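PDB 6DRU: glycosyl hydrolases family 31 family protein from Aspergillus niger, which hydrolyses xyloglucan oligosaccharides, releasing alpha-xylose from the glucose at their non-reducing end. Local coordinates for residues Y26-S40 / S212-Q224. Numbering follows the deposited sequence.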
ATOM      1  N   TYR A  26      31.684 -17.078 -20.383  1.00 67.36           N
ATOM      2  CA  TYR A  26      32.426 -16.541 -21.516  1.00 60.25           C
ATOM      3  C   TYR A  26      31.768 -15.257 -22.002  1.00 63.85           C
ATOM      4  O   TYR A  26      30.575 -15.246 -22.320  1.00 67.05           O
ATOM      5  CB  TYR A  26      32.491 -17.566 -22.645  1.00 71.07           C
ATOM      6  CG  TYR A  26      33.394 -18.747 -22.369  1.00 72.37           C
ATOM      7  CD1 TYR A  26      34.659 -18.567 -21.828  1.00 67.41           C
ATOM      8  CD2 TYR A  26      32.983 -20.042 -22.657  1.00 74.18           C
ATOM      9  CE1 TYR A  26      35.488 -19.643 -21.577  1.00 69.29           C
ATOM     10  CE2 TYR A  26      33.805 -21.125 -22.410  1.00 65.27           C
ATOM     11  CZ  TYR A  26      35.057 -20.918 -21.870  1.00 66.16           C
ATOM     12  OH  TYR A  26      35.883 -21.990 -21.619  1.00 62.50           O
ATOM     13  N   ASP A  27      32.549 -14.177 -22.057  1.00 61.01           N
ATOM     14  CA  ASP A  27      32.111 -12.902 -22.631  1.00 63.44           C
ATOM     15  C   ASP A  27      30.845 -12.376 -21.957  1.00 58.59           C
ATOM     16  O   ASP A  27      29.961 -11.823 -22.611  1.00 60.61           O
ATOM     17  CB  ASP A  27      31.891 -13.030 -24.141  1.00 72.73           C
ATOM     18  CG  ASP A  27      32.909 -13.932 -24.811  1.00 78.36           C
ATOM     19  OD1 ASP A  27      34.105 -13.572 -24.839  1.00 70.14           O
ATOM     20  OD2 ASP A  27      32.508 -15.002 -25.319  1.00 84.81           O
ATOM     21  N   GLY A  28      30.759 -12.526 -20.641  1.00 58.55           N
ATOM     22  CA  GLY A  28      29.563 -12.135 -19.921  1.00 64.85           C
ATOM     23  C   GLY A  28      29.877 -11.419 -18.625  1.00 62.21           C
ATOM     24  O   GLY A  28      30.913 -11.646 -17.996  1.00 64.32           O
ATOM     25  N   PHE A  29      28.959 -10.534 -18.237  1.00 59.42           N
ATOM     26  CA  PHE A  29      28.986  -9.866 -16.944  1.00 62.39           C
ATOM     27  C   PHE A  29      27.657 -10.085 -16.238  1.00 59.95           C
ATOM     28  O   PHE A  29      26.601 -10.112 -16.879  1.00 59.77           O
ATOM     29  CB  PHE A  29      29.257  -8.364 -17.086  1.00 50.42           C
ATOM     30  CG  PHE A  29      30.711  -8.022 -17.230  1.00 61.82           C
ATOM     31  CD1 PHE A  29      31.614  -8.354 -16.235  1.00 62.55           C
ATOM     32  CD2 PHE A  29      31.174  -7.363 -18.356  1.00 68.65           C
ATOM     33  CE1 PHE A  29      32.956  -8.040 -16.362  1.00 61.61           C
ATOM     34  CE2 PHE A  29      32.513  -7.045 -18.489  1.00 63.14           C
ATOM     35  CZ  PHE A  29      33.405  -7.384 -17.490  1.00 60.86           C
ATOM     36  N   ARG A  30      27.713 -10.251 -14.920  1.00 60.90           N
ATOM     37  CA  ARG A  30      26.524 -10.353 -14.086  1.00 58.17           C
ATOM     38  C   ARG A  30      26.455  -9.141 -13.168  1.00 59.54           C
ATOM     39  O   ARG A  30      27.426  -8.832 -12.469  1.00 61.02           O
ATOM     40  CB  ARG A  30      26.531 -11.640 -13.261  1.00 57.51           C
ATOM     41  CG  ARG A  30      25.276 -11.821 -12.426  1.00 57.81           C
ATOM     42  CD  ARG A  30      25.373 -13.030 -11.515  1.00 55.19           C
ATOM     43  NE  ARG A  30      24.076 -13.361 -10.937  1.00 62.65           N
ATOM     44  CZ  ARG A  30      23.893 -14.262  -9.978  1.00 67.22           C
ATOM     45  NH1 ARG A  30      24.928 -14.924  -9.480  1.00 61.62           N
ATOM     46  NH2 ARG A  30      22.673 -14.498  -9.513  1.00 60.62           N
ATOM     47  N   VAL A  31      25.313  -8.458 -13.172  1.00 49.60           N
ATOM     48  CA  VAL A  31      25.121  -7.232 -12.407  1.00 54.06           C
ATOM     49  C   VAL A  31      23.998  -7.453 -11.404  1.00 53.47           C
ATOM     50  O   VAL A  31      22.918  -7.931 -11.768  1.00 54.72           O
ATOM     51  CB  VAL A  31      24.808  -6.035 -13.323  1.00 46.78           C
ATOM     52  CG1 VAL A  31      24.502  -4.798 -12.495  1.00 46.07           C
ATOM     53  CG2 VAL A  31      25.971  -5.771 -14.258  1.00 54.58           C
ATOM     54  N   ARG A  32      24.260  -7.110 -10.144  1.00 50.64           N
ATOM     55  CA  ARG A  32      23.264  -7.163  -9.083  1.00 61.02           C
ATOM     56  C   ARG A  32      23.299  -5.860  -8.298  1.00 54.62           C
ATOM     57  O   ARG A  32      24.376  -5.330  -8.009  1.00 58.22           O
ATOM     58  CB  ARG A  32      23.499  -8.361  -8.153  1.00 45.92           C
ATOM     59  CG  ARG A  32      22.936  -9.662  -8.702  1.00 53.57           C
ATOM     60  CD  ARG A  32      23.226 -10.846  -7.795  1.00 55.44           C
ATOM     61  NE  ARG A  32      24.637 -11.215  -7.808  1.00 58.31           N
ATOM     62  CZ  ARG A  32      25.130 -12.295  -7.212  1.00 59.86           C
ATOM     63  NH1 ARG A  32      24.327 -13.121  -6.556  1.00 55.00           N
ATOM     64  NH2 ARG A  32      26.430 -12.553  -7.276  1.00 65.14           N
ATOM     65  N   ALA A  33      22.119  -5.345  -7.962  1.00 46.87           N
ATOM     66  CA  ALA A  33      21.999  -4.072  -7.269  1.00 54.73           C
ATOM     67  C   ALA A  33      20.867  -4.141  -6.255  1.00 57.94           C
ATOM     68  O   ALA A  33      19.841  -4.781  -6.504  1.00 57.72           O
ATOM     69  CB  ALA A  33      21.752  -2.920  -8.254  1.00 50.74           C
ATOM     70  N   TRP A  34      21.060  -3.475  -5.113  1.00 55.49           N
ATOM     71  CA  TRP A  34      20.060  -3.454  -4.055  1.00 52.30           C
ATOM     72  C   TRP A  34      20.200  -2.190  -3.220  1.00 53.76           C
ATOM     73  O   TRP A  34      21.330  -1.750  -2.963  1.00 57.59           O
ATOM     74  CB  TRP A  34      20.175  -4.683  -3.147  1.00 56.24           C
ATOM     75  CG  TRP A  34      21.489  -4.804  -2.424  1.00 59.76           C
ATOM     76  CD1 TRP A  34      21.807  -4.273  -1.208  1.00 64.26           C
ATOM     77  CD2 TRP A  34      22.653  -5.512  -2.868  1.00 64.57           C
ATOM     78  NE1 TRP A  34      23.098  -4.601  -0.870  1.00 61.87           N
ATOM     79  CE2 TRP A  34      23.638  -5.362  -1.873  1.00 59.75           C
ATOM     80  CE3 TRP A  34      22.958  -6.256  -4.012  1.00 63.36           C
ATOM     81  CZ2 TRP A  34      24.906  -5.929  -1.984  1.00 66.67           C
ATOM     82  CZ3 TRP A  34      24.219  -6.818  -4.122  1.00 64.29           C
ATOM     83  CH2 TRP A  34      25.176  -6.650  -3.113  1.00 63.37           C
ATOM     84  N   PRO A  35      19.086  -1.577  -2.804  1.00 53.02           N
ATOM     85  CA  PRO A  35      19.169  -0.423  -1.898  1.00 55.06           C
ATOM     86  C   PRO A  35      19.022  -0.794  -0.427  1.00 58.27           C
ATOM     87  O   PRO A  35      18.130  -1.565  -0.054  1.00 54.77           O
ATOM     88  CB  PRO A  35      18.007   0.460  -2.367  1.00 52.01           C
ATOM     89  CG  PRO A  35      16.988  -0.519  -2.862  1.00 47.74           C
ATOM     90  CD  PRO A  35      17.742  -1.724  -3.389  1.00 50.83           C
ATOM     91  N   PHE A  36      19.911  -0.247   0.409  1.00 60.28           N
ATOM     92  CA  PHE A  36      19.863  -0.362   1.866  1.00 60.26           C
ATOM     93  C   PHE A  36      20.094  -1.779   2.386  1.00 55.02           C
ATOM     94  O   PHE A  36      21.129  -2.046   3.006  1.00 57.58           O
ATOM     95  CB  PHE A  36      18.536   0.180   2.407  1.00 55.39           C
ATOM     96  CG  PHE A  36      18.419   1.679   2.337  1.00 58.80           C
ATOM     97  CD1 PHE A  36      19.056   2.479   3.272  1.00 52.33           C
ATOM     98  CD2 PHE A  36      17.667   2.287   1.343  1.00 60.77           C
ATOM     99  CE1 PHE A  36      18.953   3.857   3.216  1.00 46.96           C
ATOM    100  CE2 PHE A  36      17.556   3.667   1.282  1.00 58.88           C
ATOM    101  CZ  PHE A  36      18.201   4.452   2.220  1.00 62.70           C
ATOM    102  N   ARG A  37      19.148  -2.701   2.149  1.00 55.84           N
ATOM    103  CA  ARG A  37      19.281  -3.995   2.816  1.00 54.24           C
ATOM    104  C   ARG A  37      19.963  -5.003   1.908  1.00 60.25           C
ATOM    105  O   ARG A  37      19.593  -5.119   0.729  1.00 62.87           O
ATOM    106  CB  ARG A  37      17.921  -4.548   3.252  1.00 55.81           C
ATOM    107  CG  ARG A  37      17.019  -3.580   4.006  1.00 56.40           C
ATOM    108  CD  ARG A  37      16.257  -2.646   3.081  1.00 67.99           C
ATOM    109  NE  ARG A  37      15.593  -1.584   3.824  1.00 72.12           N
ATOM    110  CZ  ARG A  37      15.000  -0.540   3.259  1.00 67.68           C
ATOM    111  NH1 ARG A  37      14.988  -0.418   1.939  1.00 66.11           N
ATOM    112  NH2 ARG A  37      14.416   0.379   4.016  1.00 64.17           N
ATOM    113  N   PRO A  38      20.930  -5.752   2.428  1.00 63.45           N
ATOM    114  CA  PRO A  38      21.657  -6.727   1.606  1.00 72.21           C
ATOM    115  C   PRO A  38      20.752  -7.874   1.192  1.00 70.90           C
ATOM    116  O   PRO A  38      19.688  -8.085   1.796  1.00 72.01           O
ATOM    117  CB  PRO A  38      22.778  -7.210   2.541  1.00 73.35           C
ATOM    118  CG  PRO A  38      22.880  -6.160   3.600  1.00 69.03           C
ATOM    119  CD  PRO A  38      21.487  -5.655   3.784  1.00 59.38           C
ATOM    120  N   PRO A  39      21.136  -8.637   0.169  1.00 81.16           N
ATOM    121  CA  PRO A  39      20.286  -9.747  -0.280  1.00 82.93           C
ATOM    122  C   PRO A  39      20.108 -10.790   0.811  1.00 85.93           C
ATOM    123  O   PRO A  39      21.047 -11.127   1.536  1.00 79.62           O
ATOM    124  CB  PRO A  39      21.049 -10.316  -1.481  1.00 67.57           C
ATOM    125  CG  PRO A  39      21.931  -9.207  -1.939  1.00 77.15           C
ATOM    126  CD  PRO A  39      22.308  -8.450  -0.704  1.00 76.14           C
ATOM    127  N   SER A  40      18.876 -11.291   0.931  1.00 94.63           N
ATOM    128  CA  SER A  40      18.589 -12.345   1.897  1.00 85.33           C
ATOM    129  C   SER A  40      19.407 -13.600   1.617  1.00 80.92           C
ATOM    130  O   SER A  40      19.752 -14.338   2.548  1.00 81.52           O
ATOM    131  CB  SER A  40      17.098 -12.678   1.879  1.00 85.46           C
ATOM    132  OG  SER A  40      16.312 -11.505   1.761  1.00 99.92           O
ATOM    133  N   SER A 212       7.678  -6.222  -7.260  1.00 57.74           N
ATOM    134  CA  SER A 212       8.119  -6.311  -5.876  1.00 50.43           C
ATOM    135  C   SER A 212       9.311  -7.250  -5.819  1.00 57.96           C
ATOM    136  O   SER A 212       9.237  -8.378  -6.315  1.00 63.32           O
ATOM    137  CB  SER A 212       6.993  -6.809  -4.962  1.00 57.11           C
ATOM    138  OG  SER A 212       7.456  -7.000  -3.636  1.00 60.80           O
ATOM    139  N   THR A 213      10.402  -6.782  -5.222  1.00 53.69           N
ATOM    140  CA  THR A 213      11.617  -7.579  -5.142  1.00 63.97           C
ATOM    141  C   THR A 213      12.495  -7.025  -4.030  1.00 60.23           C
ATOM    142  O   THR A 213      12.259  -5.934  -3.507  1.00 63.30           O
ATOM    143  CB  THR A 213      12.372  -7.585  -6.475  1.00 58.14           C
ATOM    144  OG1 THR A 213      13.501  -8.462  -6.385  1.00 66.56           O
ATOM    145  CG2 THR A 213      12.853  -6.183  -6.820  1.00 54.55           C
ATOM    146  N   THR A 214      13.514  -7.804  -3.674  1.00 60.12           N
ATOM    147  CA  THR A 214      14.540  -7.371  -2.739  1.00 57.76           C
ATOM    148  C   THR A 214      15.909  -7.263  -3.389  1.00 59.73           C
ATOM    149  O   THR A 214      16.883  -6.939  -2.699  1.00 60.32           O
ATOM    150  CB  THR A 214      14.616  -8.326  -1.540  1.00 64.91           C
ATOM    151  OG1 THR A 214      15.130  -9.595  -1.966  1.00 61.97           O
ATOM    152  CG2 THR A 214      13.236  -8.520  -0.924  1.00 59.72           C
ATOM    153  N   LEU A 215      16.011  -7.516  -4.695  1.00 60.82           N
ATOM    154  CA  LEU A 215      17.289  -7.555  -5.393  1.00 62.59           C
ATOM    155  C   LEU A 215      17.082  -7.573  -6.902  1.00 61.85           C
ATOM    156  O   LEU A 215      16.276  -8.357  -7.413  1.00 59.61           O
ATOM    157  CB  LEU A 215      18.096  -8.782  -4.963  1.00 58.76           C
ATOM    158  CG  LEU A 215      19.351  -9.086  -5.785  1.00 54.24           C
ATOM    159  CD1 LEU A 215      20.364  -7.965  -5.647  1.00 55.55           C
ATOM    160  CD2 LEU A 215      19.956 -10.420  -5.376  1.00 65.03           C
ATOM    161  N   VAL A 216      17.806  -6.718  -7.622  1.00 52.23           N
ATOM    162  CA  VAL A 216      17.792  -6.694  -9.080  1.00 50.95           C
ATOM    163  C   VAL A 216      18.986  -7.493  -9.582  1.00 58.82           C
ATOM    164  O   VAL A 216      20.083  -7.413  -9.014  1.00 58.40           O
ATOM    165  CB  VAL A 216      17.820  -5.248  -9.615  1.00 51.20           C
ATOM    166  CG1 VAL A 216      17.733  -5.237 -11.130  1.00 54.68           C
ATOM    167  CG2 VAL A 216      16.681  -4.445  -9.015  1.00 54.35           C
ATOM    168  N   ASP A 217      18.779  -8.266 -10.648  1.00 52.84           N
ATOM    169  CA  ASP A 217      19.797  -9.195 -11.130  1.00 61.61           C
ATOM    170  C   ASP A 217      19.632  -9.377 -12.631  1.00 61.43           C
ATOM    171  O   ASP A 217      18.561  -9.785 -13.091  1.00 57.76           O
ATOM    172  CB  ASP A 217      19.683 -10.539 -10.400  1.00 56.81           C
ATOM    173  CG  ASP A 217      20.805 -11.503 -10.748  1.00 68.94           C
ATOM    174  OD1 ASP A 217      21.748 -11.104 -11.463  1.00 70.42           O
ATOM    175  OD2 ASP A 217      20.746 -12.665 -10.293  1.00 66.78           O
ATOM    176  N   TYR A 218      20.685  -9.077 -13.392  1.00 53.52           N
ATOM    177  CA  TYR A 218      20.665  -9.324 -14.826  1.00 59.28           C
ATOM    178  C   TYR A 218      22.057  -9.722 -15.299  1.00 54.21           C
ATOM    179  O   TYR A 218      23.060  -9.477 -14.624  1.00 50.46           O
ATOM    180  CB  TYR A 218      20.147  -8.108 -15.611  1.00 53.50           C
ATOM    181  CG  TYR A 218      21.007  -6.861 -15.553  1.00 56.91           C
ATOM    182  CD1 TYR A 218      22.069  -6.682 -16.434  1.00 50.50           C
ATOM    183  CD2 TYR A 218      20.734  -5.846 -14.647  1.00 60.88           C
ATOM    184  CE1 TYR A 218      22.847  -5.539 -16.396  1.00 44.32           C
ATOM    185  CE2 TYR A 218      21.507  -4.697 -14.603  1.00 58.03           C
ATOM    186  CZ  TYR A 218      22.560  -4.550 -15.481  1.00 49.94           C
ATOM    187  OH  TYR A 218      23.333  -3.412 -15.441  1.00 49.30           O
ATOM    188  N   VAL A 219      22.096 -10.349 -16.476  1.00 50.28           N
ATOM    189  CA  VAL A 219      23.326 -10.828 -17.096  1.00 56.73           C
ATOM    190  C   VAL A 219      23.339 -10.368 -18.548  1.00 55.21           C
ATOM    191  O   VAL A 219      22.322 -10.460 -19.243  1.00 55.26           O
ATOM    192  CB  VAL A 219      23.450 -12.367 -17.019  1.00 46.18           C
ATOM    193  CG1 VAL A 219      24.736 -12.835 -17.679  1.00 46.56           C
ATOM    194  CG2 VAL A 219      23.393 -12.841 -15.577  1.00 52.49           C
ATOM    195  N   ILE A 220      24.485  -9.863 -19.002  1.00 54.07           N
ATOM    196  CA  ILE A 220      24.669  -9.440 -20.386  1.00 59.39           C
ATOM    197  C   ILE A 220      25.866 -10.186 -20.960  1.00 59.53           C
ATOM    198  O   ILE A 220      26.923 -10.263 -20.320  1.00 57.79           O
ATOM    199  CB  ILE A 220      24.846  -7.913 -20.501  1.00 43.56           C
ATOM    200  CG1 ILE A 220      25.031  -7.498 -21.962  1.00 46.70           C
ATOM    201  CG2 ILE A 220      26.005  -7.423 -19.643  1.00 43.78           C
ATOM    202  CD1 ILE A 220      25.018  -6.001 -22.175  1.00 56.32           C
ATOM    203  N   VAL A 221      25.696 -10.746 -22.155  0.58 56.57           N
ATOM    204  CA  VAL A 221      26.736 -11.516 -22.825  0.58 58.40           C
ATOM    205  C   VAL A 221      26.867 -11.010 -24.254  0.58 60.26           C
ATOM    206  O   VAL A 221      25.861 -10.746 -24.923  0.58 63.13           O
ATOM    207  CB  VAL A 221      26.432 -13.030 -22.792  0.58 56.82           C
ATOM    208  CG1 VAL A 221      25.054 -13.318 -23.371  0.58 53.41           C
ATOM    209  CG2 VAL A 221      27.506 -13.805 -23.536  0.58 62.23           C
ATOM    210  N   ALA A 222      28.105 -10.864 -24.717  1.00 55.57           N
ATOM    211  CA  ALA A 222      28.399 -10.323 -26.036  1.00 63.02           C
ATOM    212  C   ALA A 222      28.865 -11.412 -26.996  1.00 60.31           C
ATOM    213  O   ALA A 222      29.458 -12.415 -26.590  1.00 65.55           O
ATOM    214  CB  ALA A 222      29.471  -9.233 -25.953  1.00 53.42           C
ATOM    215  N   ALA A 223      28.589 -11.198 -28.281  1.00 49.18           N
ATOM    216  CA  ALA A 223      29.074 -12.073 -29.339  1.00 61.39           C
ATOM    217  C   ALA A 223      29.310 -11.241 -30.590  1.00 66.37           C
ATOM    218  O   ALA A 223      28.727 -10.168 -30.765  1.00 65.03           O
ATOM    219  CB  ALA A 223      28.095 -13.215 -29.629  1.00 63.28           C
ATOM    220  N   GLN A 224      30.173 -11.751 -31.465  1.00 63.57           N
ATOM    221  CA  GLN A 224      30.472 -11.041 -32.701  1.00 67.74           C
ATOM    222  C   GLN A 224      29.224 -10.966 -33.579  1.00 64.91           C
ATOM    223  O   GLN A 224      28.420 -11.903 -33.592  1.00 68.46           O
ATOM    224  CB  GLN A 224      31.611 -11.725 -33.453  1.00 60.33           C
ATOM    225  CG  GLN A 224      32.931 -11.739 -32.696  1.00 64.84           C
ATOM    226  CD  GLN A 224      33.444 -10.343 -32.400  1.00 67.43           C
ATOM    227  OE1 GLN A 224      33.209  -9.409 -33.166  1.00 65.78           O
ATOM    228  NE2 GLN A 224      34.147 -10.196 -31.284  1.00 67.26           N
TER
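R30 and D217 form a salt bridge across two neighbouring antiparallel strands, 28-35 and 216-222, in the middle of a mixed beta-sheet in the N-terminal beta-rich part of this GH31 enzyme. With CG anti to the backbone N (chi1 -177°) and the chain extended as far as NE, R30 reaches D217 side-on: NH2 meets OD2 at 2.8 Å and NE makes a longer bond to OD1 at 3.3 Å. Both oxygens are approached from their syn sides, though the guanidinium and carboxylate planes stay 34° apart. N192 also donates to OD2. The aliphatic part of R32 lies against the D217 carboxylate, then bends so that its guanidinium lies over one face of that of R30, offset toward the rim; D217 probably offsets the two positive charges. Q22 and the carbonyl of G61 bind R32 NH2. On the other sheet face, CB of V31 sits over the Y218 ring, off centre toward CZ, in a CH-pi contact 3.8 Å from the centroid. I19 and I21 of strand 17-23 also touch V31. F29-I220, V31-Y218 and A33-V216 are the hydrogen-bonded pairs. Where the strand pair ends, L215 CD1 lies 3.5 Å from W34 CE3 and CD2 4.0 Å from P39 CB.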